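Local coordinates for alpha-amylase (PDB 6M4K), which probably catalyses the internal cleavage of alpha-1,4-glucosidic linkages in starch-like polysaccharides, using calcium and chloride as cofactors, at residues L104-G110 / G167-L171; Q68-Y72 / Y128-Y133; G173-R179 / P207-E211; N51-I55 / T114-N119. One frame throughout, in Å; residues are numbered along the deposited sequence. Where two conformers were deposited one is given.

Contact 1 (L104-G110 / G167-L171); sequences LNHMTGG and GLRDL. With CA (calcium ion), chain B.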
loop_
_atom_site.group_PDB
_atom_site.type_symbol
_atom_site.label_atom_id
_atom_site.label_comp_id
_atom_site.label_asym_id
_atom_site.label_seq_id
_atom_site.Cartn_x
_atom_site.Cartn_y
_atom_site.Cartn_z
ATOM N N LEU A 104 6.676 13.265 7.997
ATOM C CA LEU A 104 7.208 13.891 9.205
ATOM C C LEU A 104 8.726 14.017 9.227
ATOM O O LEU A 104 9.261 14.703 10.110
ATOM C CB LEU A 104 6.761 13.111 10.456
ATOM C CG LEU A 104 5.254 12.922 10.612
ATOM C CD1 LEU A 104 4.970 12.158 11.906
ATOM C CD2 LEU A 104 4.485 14.235 10.586
ATOM N N ASN A 105 9.439 13.382 8.304
ATOM C CA ASN A 105 10.897 13.376 8.360
ATOM C C ASN A 105 11.512 14.696 7.916
ATOM O O ASN A 105 12.622 15.029 8.346
ATOM C CB ASN A 105 11.436 12.238 7.492
ATOM C CG ASN A 105 12.946 12.237 7.385
ATOM O OD1 ASN A 105 13.662 11.943 8.345
ATOM N ND2 ASN A 105 13.435 12.538 6.198
ATOM N N HIS A 106 10.834 15.441 7.048
ATOM C CA HIS A 106 11.474 16.533 6.335
ATOM C C HIS A 106 10.414 17.525 5.903
ATOM O O HIS A 106 9.209 17.289 6.020
ATOM C CB HIS A 106 12.215 15.980 5.126
ATOM C CG HIS A 106 11.372 15.094 4.265
ATOM N ND1 HIS A 106 11.429 13.716 4.331
ATOM C CD2 HIS A 106 10.437 15.393 3.333
ATOM C CE1 HIS A 106 10.570 13.209 3.462
ATOM N NE2 HIS A 106 9.954 14.204 2.844
ATOM N N MET A 107 10.899 18.666 5.413
ATOM C CA MET A 107 10.053 19.658 4.762
ATOM C C MET A 107 10.327 19.643 3.259
ATOM O O MET A 107 10.107 18.620 2.602
ATOM C CB MET A 107 10.234 21.034 5.415
ATOM C CG MET A 107 9.812 21.079 6.878
ATOM S SD MET A 107 8.084 20.629 7.190
ATOM C CE MET A 107 7.231 22.114 6.632
ATOM N N THR A 108 10.813 20.739 2.689
ATOM C CA THR A 108 11.124 20.769 1.266
ATOM C C THR A 108 12.611 20.547 1.041
ATOM O O THR A 108 13.416 20.528 1.980
ATOM C CB THR A 108 10.741 22.114 0.634
ATOM O OG1 THR A 108 11.577 23.156 1.178
ATOM C CG2 THR A 108 9.289 22.433 0.890
ATOM N N GLY A 109 12.974 20.417 -0.234
ATOM C CA GLY A 109 14.348 20.583 -0.653
ATOM C C GLY A 109 14.728 22.052 -0.703
ATOM O O GLY A 109 14.056 22.922 -0.140
ATOM N N GLY A 110 15.829 22.327 -1.397
ATOM C CA GLY A 110 16.275 23.695 -1.568
ATOM C C GLY A 110 15.338 24.508 -2.442
ATOM O O GLY A 110 14.417 24.009 -3.094
ATOM N N GLY A 167 18.491 15.700 -0.415
ATOM C CA GLY A 167 18.425 17.129 -0.181
ATOM C C GLY A 167 17.208 17.626 0.574
ATOM O O GLY A 167 17.125 18.830 0.856
ATOM N N LEU A 168 16.258 16.756 0.908
ATOM C CA LEU A 168 15.103 17.180 1.685
ATOM C C LEU A 168 15.561 17.646 3.060
ATOM O O LEU A 168 16.232 16.909 3.784
ATOM C CB LEU A 168 14.135 16.006 1.821
ATOM C CG LEU A 168 13.546 15.516 0.500
ATOM C CD1 LEU A 168 12.958 14.117 0.708
ATOM C CD2 LEU A 168 12.494 16.473 -0.018
ATOM N N ARG A 169 15.212 18.882 3.413
ATOM C CA ARG A 169 15.684 19.455 4.669
ATOM C C ARG A 169 15.144 18.645 5.843
ATOM O O ARG A 169 13.934 18.446 5.984
ATOM C CB ARG A 169 15.286 20.930 4.763
ATOM C CG ARG A 169 15.760 21.823 3.581
ATOM C CD ARG A 169 17.140 21.477 3.051
ATOM N NE ARG A 169 17.759 22.569 2.289
ATOM C CZ ARG A 169 18.471 22.403 1.181
ATOM N NH1 ARG A 169 18.644 21.199 0.647
ATOM N NH2 ARG A 169 19.021 23.458 0.591
ATOM N N ASP A 170 16.050 18.181 6.690
ATOM C CA ASP A 170 15.766 17.085 7.606
ATOM C C ASP A 170 15.392 17.632 8.978
ATOM O O ASP A 170 16.212 18.287 9.630
ATOM C CB ASP A 170 16.988 16.181 7.706
ATOM C CG ASP A 170 16.649 14.832 8.282
ATOM O OD1 ASP A 170 15.928 14.068 7.596
ATOM O OD2 ASP A 170 17.086 14.508 9.408
ATOM N N LEU A 171 14.172 17.352 9.427
ATOM C CA LEU A 171 13.712 17.884 10.705
ATOM C C LEU A 171 14.426 17.222 11.878
ATOM O O LEU A 171 14.783 16.044 11.838
ATOM C CB LEU A 171 12.200 17.716 10.846
ATOM C CG LEU A 171 11.387 18.723 10.030
ATOM C CD1 LEU A 171 9.935 18.255 9.884
ATOM C CD2 LEU A 171 11.471 20.120 10.650
HETATM CA CA CA B . 15.812 12.326 9.388
HETATM O O HOH W 1 14.154 13.924 10.343
HETATM O O HOH W 2 17.253 11.542 7.410
HETATM O O HOH W 3 15.931 12.193 11.898
#
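Asn-105 and Asp-170 meet through the calcium ion they share, the amide and carboxylate planes turned 62° apart. Asn-105 offers the metal a single oxygen, OD1, at 2.4 Å from the ion, whereas Asp-170 binds it with both OD1 and OD2. Asn-105 ND2 donates to ND1 of His-106 within the imidazole plane at 3.0 Å, which fixes the amide's rotation with OD1 on the metal side. Asp-170 OD2 is also bonded to His-139, and His-106 NE2 to Tyr-67 O. With CG between its backbone N and carbonyl carbon (chi1 51°), His-106 turns one ring face to Leu-168, whose CD1 stands 3.7 Å from the centroid, 9° off the normal, a CH-pi contact. Between the backbones, Arg-169 is gripped twice, its N donating to Thr-108 O at 2.8 Å and its O accepting from Met-107 N at 3.1 Å. Its guanidinium passes over Gly-110, whose N is 3.6 Å above the plane, while NH1 bonds Gly-167 O and NE bonds Gly-123 O. With an alanine here, those two carbonyls would probably lose their donors and Gly-110 its flat cover. The carbonyl oxygens of Arg-161 and His-204 and three waters complete the eightfold shell, the calcium site characteristic of the junction between barrel and domain B in alpha-amylases.

Contact 2 (Q68-Y72 / Y128-Y133); sequences QPVSY and YPGVPY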
loop_
_atom_site.group_PDB
_atom_site.type_symbol
_atom_site.label_atom_id
_atom_site.label_comp_id
_atom_site.label_asym_id
_atom_site.label_seq_id
_atom_site.Cartn_x
_atom_site.Cartn_y
_atom_site.Cartn_z
ATOM N N GLN A 68 6.928 16.915 -0.090
ATOM C CA GLN A 68 7.687 18.061 0.412
ATOM C C GLN A 68 6.740 18.972 1.180
ATOM O O GLN A 68 6.186 19.935 0.620
ATOM C CB GLN A 68 8.393 18.795 -0.726
ATOM C CG GLN A 68 9.506 17.954 -1.306
ATOM C CD GLN A 68 10.374 18.711 -2.283
ATOM O OE1 GLN A 68 10.772 19.852 -2.029
ATOM N NE2 GLN A 68 10.673 18.085 -3.409
ATOM N N PRO A 69 6.541 18.718 2.471
ATOM C CA PRO A 69 5.641 19.561 3.263
ATOM C C PRO A 69 6.101 21.010 3.318
ATOM O O PRO A 69 7.297 21.311 3.407
ATOM C CB PRO A 69 5.687 18.921 4.655
ATOM C CG PRO A 69 6.044 17.501 4.386
ATOM C CD PRO A 69 7.005 17.540 3.229
ATOM N N VAL A 70 5.109 21.894 3.306
ATOM C CA VAL A 70 5.306 23.320 3.513
ATOM C C VAL A 70 4.690 23.790 4.830
ATOM O O VAL A 70 5.255 24.648 5.515
ATOM C CB VAL A 70 4.771 24.115 2.300
ATOM C CG1 VAL A 70 4.699 25.620 2.600
ATOM C CG2 VAL A 70 5.648 23.846 1.080
ATOM N N SER A 71 3.560 23.211 5.224
ATOM C CA SER A 71 2.981 23.454 6.541
ATOM C C SER A 71 2.061 22.286 6.868
ATOM O O SER A 71 1.970 21.315 6.113
ATOM C CB SER A 71 2.232 24.789 6.603
ATOM O OG SER A 71 0.919 24.639 6.106
ATOM N N TYR A 72 1.380 22.382 8.011
ATOM C CA TYR A 72 0.420 21.364 8.419
ATOM C C TYR A 72 -1.025 21.839 8.295
ATOM O O TYR A 72 -1.928 21.222 8.873
ATOM C CB TYR A 72 0.760 20.823 9.809
ATOM C CG TYR A 72 2.187 20.321 9.892
ATOM C CD1 TYR A 72 2.569 19.130 9.274
ATOM C CD2 TYR A 72 3.162 21.042 10.572
ATOM C CE1 TYR A 72 3.881 18.681 9.336
ATOM C CE2 TYR A 72 4.470 20.600 10.639
ATOM C CZ TYR A 72 4.833 19.413 10.033
ATOM O OH TYR A 72 6.140 18.986 10.108
ATOM N N TYR A 128 9.906 28.214 7.320
ATOM C CA TYR A 128 8.587 27.670 6.988
ATOM C C TYR A 128 7.594 28.390 7.882
ATOM O O TYR A 128 7.172 27.860 8.918
ATOM C CB TYR A 128 8.560 26.152 7.175
ATOM C CG TYR A 128 9.551 25.472 6.275
ATOM C CD1 TYR A 128 10.879 25.323 6.660
ATOM C CD2 TYR A 128 9.174 25.016 5.013
ATOM C CE1 TYR A 128 11.801 24.733 5.837
ATOM C CE2 TYR A 128 10.093 24.416 4.177
ATOM C CZ TYR A 128 11.409 24.282 4.590
ATOM O OH TYR A 128 12.339 23.670 3.780
ATOM N N PRO A 129 7.217 29.623 7.522
ATOM C CA PRO A 129 6.402 30.445 8.430
ATOM C C PRO A 129 5.001 29.914 8.672
ATOM O O PRO A 129 4.351 30.367 9.621
ATOM C CB PRO A 129 6.365 31.812 7.733
ATOM C CG PRO A 129 7.575 31.822 6.851
ATOM C CD PRO A 129 7.723 30.402 6.378
ATOM N N GLY A 130 4.515 28.973 7.862
ATOM C CA GLY A 130 3.199 28.407 8.099
ATOM C C GLY A 130 3.137 27.409 9.231
ATOM O O GLY A 130 2.031 27.024 9.629
ATOM N N VAL A 131 4.285 27.001 9.765
ATOM C CA VAL A 131 4.324 26.026 10.854
ATOM C C VAL A 131 4.236 26.679 12.250
ATOM O O VAL A 131 3.272 26.423 12.970
ATOM C CB VAL A 131 5.480 25.012 10.682
ATOM C CG1 VAL A 131 5.569 24.103 11.885
ATOM C CG2 VAL A 131 5.304 24.207 9.398
ATOM N N PRO A 132 5.211 27.534 12.638
ATOM C CA PRO A 132 6.465 27.926 11.986
ATOM C C PRO A 132 7.648 27.023 12.371
ATOM O O PRO A 132 7.734 26.542 13.517
ATOM C CB PRO A 132 6.694 29.341 12.524
ATOM C CG PRO A 132 6.173 29.266 13.925
ATOM C CD PRO A 132 4.974 28.330 13.865
ATOM N N TYR A 133 8.555 26.813 11.414
ATOM C CA TYR A 133 9.860 26.216 11.657
ATOM C C TYR A 133 10.936 27.171 11.161
ATOM O O TYR A 133 10.738 27.871 10.161
ATOM C CB TYR A 133 10.053 24.937 10.843
ATOM C CG TYR A 133 9.332 23.670 11.280
ATOM C CD1 TYR A 133 9.274 23.283 12.614
ATOM C CD2 TYR A 133 8.773 22.824 10.321
ATOM C CE1 TYR A 133 8.646 22.089 12.988
ATOM C CE2 TYR A 133 8.150 21.634 10.678
ATOM C CZ TYR A 133 8.097 21.278 12.012
ATOM O OH TYR A 133 7.490 20.096 12.381
HETATM O O HOH W 4 5.454 27.451 5.714
HETATM O O HOH W 5 0.906 24.437 10.037
#
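Tyr-133 and Tyr-72 join through their hydroxyls, Tyr-133 OH donating to Tyr-72 OH at 2.9 Å. The two side chains cross at about a right angle, and each hydroxyl arrives at the edge of the other ring rather than over its face. Carbon follows oxygen here, for Tyr-72 CE2 also comes within 3.8 Å of Tyr-133 CE2. Val-131 packs beside the pair: with CG1 opposite the backbone N (chi1 175°), its two methyls divide the work. CG1 rests over the centre of the Tyr-133 ring and touches the Tyr-72 edge at CE2, 3.9 Å away, while CG2 reaches Ser-71 CA at 3.8 Å. Gly-130 comes so near Ser-71 that a beta carbon on it would collide with Ser-71 CB, which accounts for a glycine at this position. Two waters bridge the backbones, one linking Val-70 O to Gly-130 N, the other Tyr-72 N to Gly-130 O.

The contact thus sets the loop after barrel strand 44-47 against domain B, the excursion of family 13 amylases between the third barrel strand, 97-102, and helix 176-192. On the domain B side, the shape is set by a type I beta turn from Tyr-128 to Val-131 and a cis peptide before Pro-132. Tyr-128 O accepts from Val-131 N at 3.1 Å and from Tyr-133 N at 3.0 Å, the donors coming from opposite faces of its plane. Further out, Ser-71 OG is bonded to Glu-52 and Tyr-128 OH to Thr-108. Val-181 and Glu-182 of helix 176-192 touch both Tyr-72 and Tyr-133.

Contact 3 (G173-R179 / P207-E211); sequences GSANYVR and PGDLE. With SO4 (sulfate ion), chain H.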
loop_
_atom_site.group_PDB
_atom_site.type_symbol
_atom_site.label_atom_id
_atom_site.label_comp_id
_atom_site.label_asym_id
_atom_site.label_seq_id
_atom_site.Cartn_x
_atom_site.Cartn_y
_atom_site.Cartn_z
ATOM N N GLY A 173 13.850 15.566 14.793
ATOM C CA GLY A 173 12.813 14.869 15.524
ATOM C C GLY A 173 13.096 14.670 16.999
ATOM O O GLY A 173 12.203 14.205 17.719
ATOM N N SER A 174 14.307 15.002 17.459
ATOM C CA SER A 174 14.603 14.945 18.887
ATOM C C SER A 174 14.146 16.194 19.627
ATOM O O SER A 174 14.106 16.187 20.865
ATOM C CB SER A 174 16.104 14.741 19.114
ATOM O OG SER A 174 16.818 15.951 18.937
ATOM N N ALA A 175 13.799 17.255 18.903
ATOM C CA ALA A 175 13.429 18.521 19.522
ATOM C C ALA A 175 11.996 18.473 20.040
ATOM O O ALA A 175 11.080 18.037 19.332
ATOM C CB ALA A 175 13.576 19.659 18.515
ATOM N N ASN A 176 11.803 18.942 21.277
ATOM C CA ASN A 176 10.467 18.957 21.860
ATOM C C ASN A 176 9.488 19.728 20.984
ATOM O O ASN A 176 8.329 19.327 20.836
ATOM C CB ASN A 176 10.508 19.559 23.266
ATOM C CG ASN A 176 11.087 18.606 24.291
ATOM O OD1 ASN A 176 11.260 17.417 24.024
ATOM N ND2 ASN A 176 11.376 19.121 25.480
ATOM N N TYR A 177 9.932 20.843 20.402
ATOM C CA TYR A 177 9.029 21.648 19.591
ATOM C C TYR A 177 8.575 20.898 18.343
ATOM O O TYR A 177 7.386 20.912 18.007
ATOM C CB TYR A 177 9.707 22.962 19.220
ATOM C CG TYR A 177 8.861 23.821 18.327
ATOM C CD1 TYR A 177 7.789 24.530 18.835
ATOM C CD2 TYR A 177 9.124 23.914 16.968
ATOM C CE1 TYR A 177 7.007 25.314 18.022
ATOM C CE2 TYR A 177 8.345 24.690 16.147
ATOM C CZ TYR A 177 7.289 25.392 16.679
ATOM O OH TYR A 177 6.504 26.183 15.867
ATOM N N VAL A 178 9.503 20.233 17.652
ATOM C CA VAL A 178 9.138 19.466 16.461
ATOM C C VAL A 178 8.169 18.351 16.827
ATOM O O VAL A 178 7.154 18.140 16.150
ATOM C CB VAL A 178 10.400 18.946 15.750
ATOM C CG1 VAL A 178 10.023 17.985 14.628
ATOM C CG2 VAL A 178 11.213 20.118 15.193
ATOM N N ARG A 179 8.443 17.646 17.925
ATOM C CA ARG A 179 7.547 16.579 18.366
ATOM C C ARG A 179 6.156 17.113 18.667
ATOM O O ARG A 179 5.150 16.484 18.311
ATOM C CB ARG A 179 8.122 15.884 19.600
ATOM C CG ARG A 179 9.435 15.204 19.335
ATOM C CD ARG A 179 10.117 14.780 20.626
ATOM N NE ARG A 179 11.253 13.902 20.372
ATOM C CZ ARG A 179 11.929 13.276 21.329
ATOM N NH1 ARG A 179 11.578 13.442 22.600
ATOM N NH2 ARG A 179 12.941 12.481 21.016
ATOM N N PRO A 207 13.740 5.647 15.804
ATOM C CA PRO A 207 12.587 5.053 16.502
ATOM C C PRO A 207 12.227 5.766 17.796
ATOM O O PRO A 207 11.043 5.895 18.113
ATOM C CB PRO A 207 13.038 3.606 16.739
ATOM C CG PRO A 207 13.959 3.327 15.588
ATOM C CD PRO A 207 14.683 4.631 15.309
ATOM N N GLY A 208 13.231 6.248 18.547
ATOM C CA GLY A 208 12.941 6.982 19.771
ATOM C C GLY A 208 12.196 8.281 19.532
ATOM O O GLY A 208 11.389 8.699 20.362
ATOM N N ASP A 209 12.458 8.942 18.400
ATOM C CA ASP A 209 11.717 10.161 18.072
ATOM C C ASP A 209 10.290 9.824 17.677
ATOM O O ASP A 209 9.344 10.492 18.105
ATOM C CB ASP A 209 12.398 10.924 16.935
ATOM C CG ASP A 209 13.748 11.503 17.331
ATOM O OD1 ASP A 209 14.035 11.622 18.543
ATOM O OD2 ASP A 209 14.525 11.839 16.427
ATOM N N LEU A 210 10.118 8.766 16.875
ATOM C CA LEU A 210 8.777 8.285 16.562
ATOM C C LEU A 210 8.018 7.898 17.826
ATOM O O LEU A 210 6.833 8.214 17.969
ATOM C CB LEU A 210 8.858 7.102 15.593
ATOM C CG LEU A 210 9.195 7.467 14.143
ATOM C CD1 LEU A 210 9.635 6.243 13.352
ATOM C CD2 LEU A 210 7.981 8.122 13.460
ATOM N N GLU A 211 8.691 7.231 18.772
ATOM C CA GLU A 211 8.009 6.852 20.008
ATOM C C GLU A 211 7.521 8.079 20.769
ATOM O O GLU A 211 6.407 8.087 21.305
ATOM C CB GLU A 211 8.921 6.001 20.896
ATOM C CG GLU A 211 8.249 5.556 22.190
ATOM C CD GLU A 211 9.171 4.766 23.095
ATOM O OE1 GLU A 211 10.139 4.164 22.590
ATOM O OE2 GLU A 211 8.927 4.755 24.319
HETATM S S SO4 H . 13.984 11.258 24.369
HETATM O O1 SO4 H . 14.990 11.113 25.419
HETATM O O2 SO4 H . 13.382 9.960 24.086
HETATM O O3 SO4 H . 14.620 11.776 23.164
HETATM O O4 SO4 H . 12.949 12.192 24.811
#
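The backbones of Gly-173 and Asp-209 approach to 5.5 Å between their CA atoms, at the point where the lead-in to helix 176-192 passes the first turn of helix 207-214. That proximity leaves little choice of residue: a beta carbon on Gly-173 would collide with Asp-209 OD2, and Gly-173 O is already 3.1 Å from Asp-209 CG.

Arg-179 supplies the polar link. Its chain runs extended from CG to NE, and the hydrogen-bond partners of the guanidinium, Gly-173 O, Asp-209 OD1 and the sulfate, lie at its edge. NE donates back to Gly-173 O at 2.8 Å, tying the helix to its own lead-in. NH2 forms a salt bridge with Asp-209 OD1, also at 2.8 Å, lying in the guanidinium plane but meeting the oxygen on its anti side, 26° out of the carboxylate plane. The two planes are 62° apart, so this is a one-oxygen bridge and not a parallel two-pronged pairing. At another part of the guanidinium edge the sulfate, probably from the crystallisation liquor, takes NH1 through O4 at 2.9 Å in a nearly straight bond of 174°, and NH2 through O3 at 2.8 Å. Ser-174 O lies over one guanidinium face, 3.6 Å above the plane. These bonds fix the group's rotation, and Asp-209, near the start of a helix, is likely to keep its negative charge. Ala-175 occupies the N-cap position of helix 176-192, and Arg-179 N bonds its O.

The arrangement joins the N-terminal ends of two consecutive outer helices of the TIM barrel, separated by strand 196-199, with the calcium about 7 Å from the Asp-209 side chain.

Contact 4 (N51-I55 / T114-N119); sequences NEHRI and TGSDGN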
loop_
_atom_site.group_PDB
_atom_site.type_symbol
_atom_site.label_atom_id
_atom_site.label_comp_id
_atom_site.label_asym_id
_atom_site.label_seq_id
_atom_site.Cartn_x
_atom_site.Cartn_y
_atom_site.Cartn_z
ATOM N N ASN A 51 -1.691 17.458 3.853
ATOM C CA ASN A 51 -1.239 18.736 4.380
ATOM C C ASN A 51 -0.733 19.624 3.241
ATOM O O ASN A 51 -0.562 19.183 2.098
ATOM C CB ASN A 51 -0.107 18.515 5.374
ATOM C CG ASN A 51 1.070 17.853 4.729
ATOM O OD1 ASN A 51 0.994 16.682 4.357
ATOM N ND2 ASN A 51 2.153 18.590 4.549
ATOM N N GLU A 52 -0.462 20.885 3.573
ATOM C CA GLU A 52 0.085 21.809 2.589
ATOM C C GLU A 52 1.457 21.342 2.135
ATOM O O GLU A 52 2.371 21.173 2.951
ATOM C CB GLU A 52 0.188 23.213 3.172
ATOM C CG GLU A 52 0.753 24.170 2.145
ATOM C CD GLU A 52 0.821 25.604 2.600
ATOM O OE1 GLU A 52 0.857 25.883 3.822
ATOM O OE2 GLU A 52 0.853 26.475 1.703
ATOM N N HIS A 53 1.609 21.181 0.824
ATOM C CA HIS A 53 2.839 20.685 0.238
ATOM C C HIS A 53 3.357 21.670 -0.804
ATOM O O HIS A 53 2.658 22.587 -1.245
ATOM C CB HIS A 53 2.612 19.311 -0.413
ATOM C CG HIS A 53 1.478 19.299 -1.389
ATOM N ND1 HIS A 53 1.592 19.791 -2.673
ATOM C CD2 HIS A 53 0.188 18.907 -1.248
ATOM C CE1 HIS A 53 0.429 19.670 -3.290
ATOM N NE2 HIS A 53 -0.442 19.141 -2.448
ATOM N N ARG A 54 4.600 21.441 -1.208
ATOM C CA ARG A 54 5.231 22.260 -2.230
ATOM C C ARG A 54 4.415 22.213 -3.514
ATOM O O ARG A 54 3.851 21.177 -3.882
ATOM C CB ARG A 54 6.636 21.717 -2.495
ATOM C CG ARG A 54 7.530 22.630 -3.336
ATOM C CD ARG A 54 8.945 22.087 -3.448
ATOM N NE ARG A 54 9.805 23.059 -4.130
ATOM C CZ ARG A 54 11.111 23.188 -3.912
ATOM N NH1 ARG A 54 11.730 22.419 -3.032
ATOM N NH2 ARG A 54 11.804 24.118 -4.565
ATOM N N ILE A 55 4.352 23.348 -4.202
ATOM C CA ILE A 55 3.897 23.381 -5.581
ATOM C C ILE A 55 5.144 23.497 -6.443
ATOM O O ILE A 55 5.914 24.461 -6.312
ATOM C CB ILE A 55 2.924 24.543 -5.833
ATOM C CG1 ILE A 55 1.644 24.364 -5.012
ATOM C CG2 ILE A 55 2.584 24.625 -7.323
ATOM C CD1 ILE A 55 0.881 23.096 -5.346
ATOM N N THR A 114 5.947 28.910 -2.697
ATOM C CA THR A 114 4.816 28.733 -1.808
ATOM C C THR A 114 4.277 27.318 -1.941
ATOM O O THR A 114 4.581 26.593 -2.895
ATOM C CB THR A 114 3.713 29.758 -2.080
ATOM O OG1 THR A 114 3.330 29.706 -3.463
ATOM C CG2 THR A 114 4.201 31.172 -1.746
ATOM N N GLY A 115 3.476 26.931 -0.952
ATOM C CA GLY A 115 2.811 25.649 -0.952
ATOM C C GLY A 115 1.396 25.728 -1.494
ATOM O O GLY A 115 0.937 26.754 -2.006
ATOM N N SER A 116 0.689 24.608 -1.353
ATOM C CA SER A 116 -0.655 24.447 -1.892
ATOM C C SER A 116 -1.711 25.224 -1.122
ATOM O O SER A 116 -2.877 25.219 -1.541
ATOM C CB SER A 116 -1.019 22.958 -1.910
ATOM O OG SER A 116 -0.868 22.373 -0.616
ATOM N N ASP A 117 -1.349 25.858 -0.006
ATOM C CA ASP A 117 -2.263 26.699 0.758
ATOM C C ASP A 117 -1.769 28.138 0.815
ATOM O O ASP A 117 -2.281 28.926 1.617
ATOM C CB ASP A 117 -2.479 26.135 2.174
ATOM C CG ASP A 117 -3.819 26.530 2.775
ATOM O OD1 ASP A 117 -4.717 26.975 2.035
ATOM O OD2 ASP A 117 -3.984 26.382 4.004
ATOM N N GLY A 118 -0.770 28.490 0.003
ATOM C CA GLY A 118 -0.299 29.858 -0.080
ATOM C C GLY A 118 0.820 30.243 0.864
ATOM O O GLY A 118 1.315 31.374 0.771
ATOM N N ASN A 119 1.254 29.357 1.759
ATOM C CA ASN A 119 2.314 29.711 2.695
ATOM C C ASN A 119 3.683 29.591 2.041
ATOM O O ASN A 119 3.913 28.743 1.174
ATOM C CB ASN A 119 2.230 28.834 3.943
ATOM C CG ASN A 119 1.046 29.197 4.810
ATOM O OD1 ASN A 119 0.896 30.353 5.226
ATOM N ND2 ASN A 119 0.175 28.229 5.062
HETATM O O HOH W 6 6.275 27.209 -5.376
#
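Glu-52 reaches into a type I beta turn, Gly-115 to Gly-118, in the connection between strands 112-114 and 120-122, and its carboxylate gathers donors from the turn and from Asn-119 just after it. Its chain is fully extended (chi1 -180°), which carries the oxygens to the turn. OE2 accepts twice, from Asn-119 N on its syn lone pair at 2.9 Å and from Asp-117 N, which comes from above the carboxylate plane. OE1 takes Asn-119 ND2 at 2.7 Å, in the amide plane, and has Ser-71 OG as a further partner. A glutamine in its place would probably leave either Asn-119 ND2 or the backbone N-H groups of Asp-117 and Asn-119 facing an NH2 that cannot accept from them.

Two hydrogen bonds join Ser-116 to His-53: its N donates to His-53 O at 2.8 Å, and its OG, which also bonds Asn-75 O, accepts from His-53 N at 3.1 Å. The same OG stands over the imidazole face, 3.6 Å above the plane, with CB making a CH-pi contact. Ile-55 CD1 packs on Ser-116 CB at 3.9 Å.

The contact thereby lays the turn against the loop between barrel strand 44-47 and helix 81-93.

In the fold
All four contacts lie in the family 13 catalytic region. Along the chain the segments of contacts 1, 2 and 4 alternate: 51-55 and 68-72 come from the loop after strand 44-47, while their partners and both segments of contact 1 fall between strand 97-102 and helix 176-192. Contact 3 follows in series, on helices 176-192 and 207-214. Contacts 2 and 4 have centres 8 Å apart, contacts 1 and 2 are 11 Å apart, and contacts 3 and 4 are farthest, at 24 Å. Gln-68 bonds Gly-109, Arg-54 bonds Gly-110 and Pro-132 bonds Tyr-177, so the excursion is tied to the loop after strand 44-47 and to helix 176-192, with the calcium at contact 1.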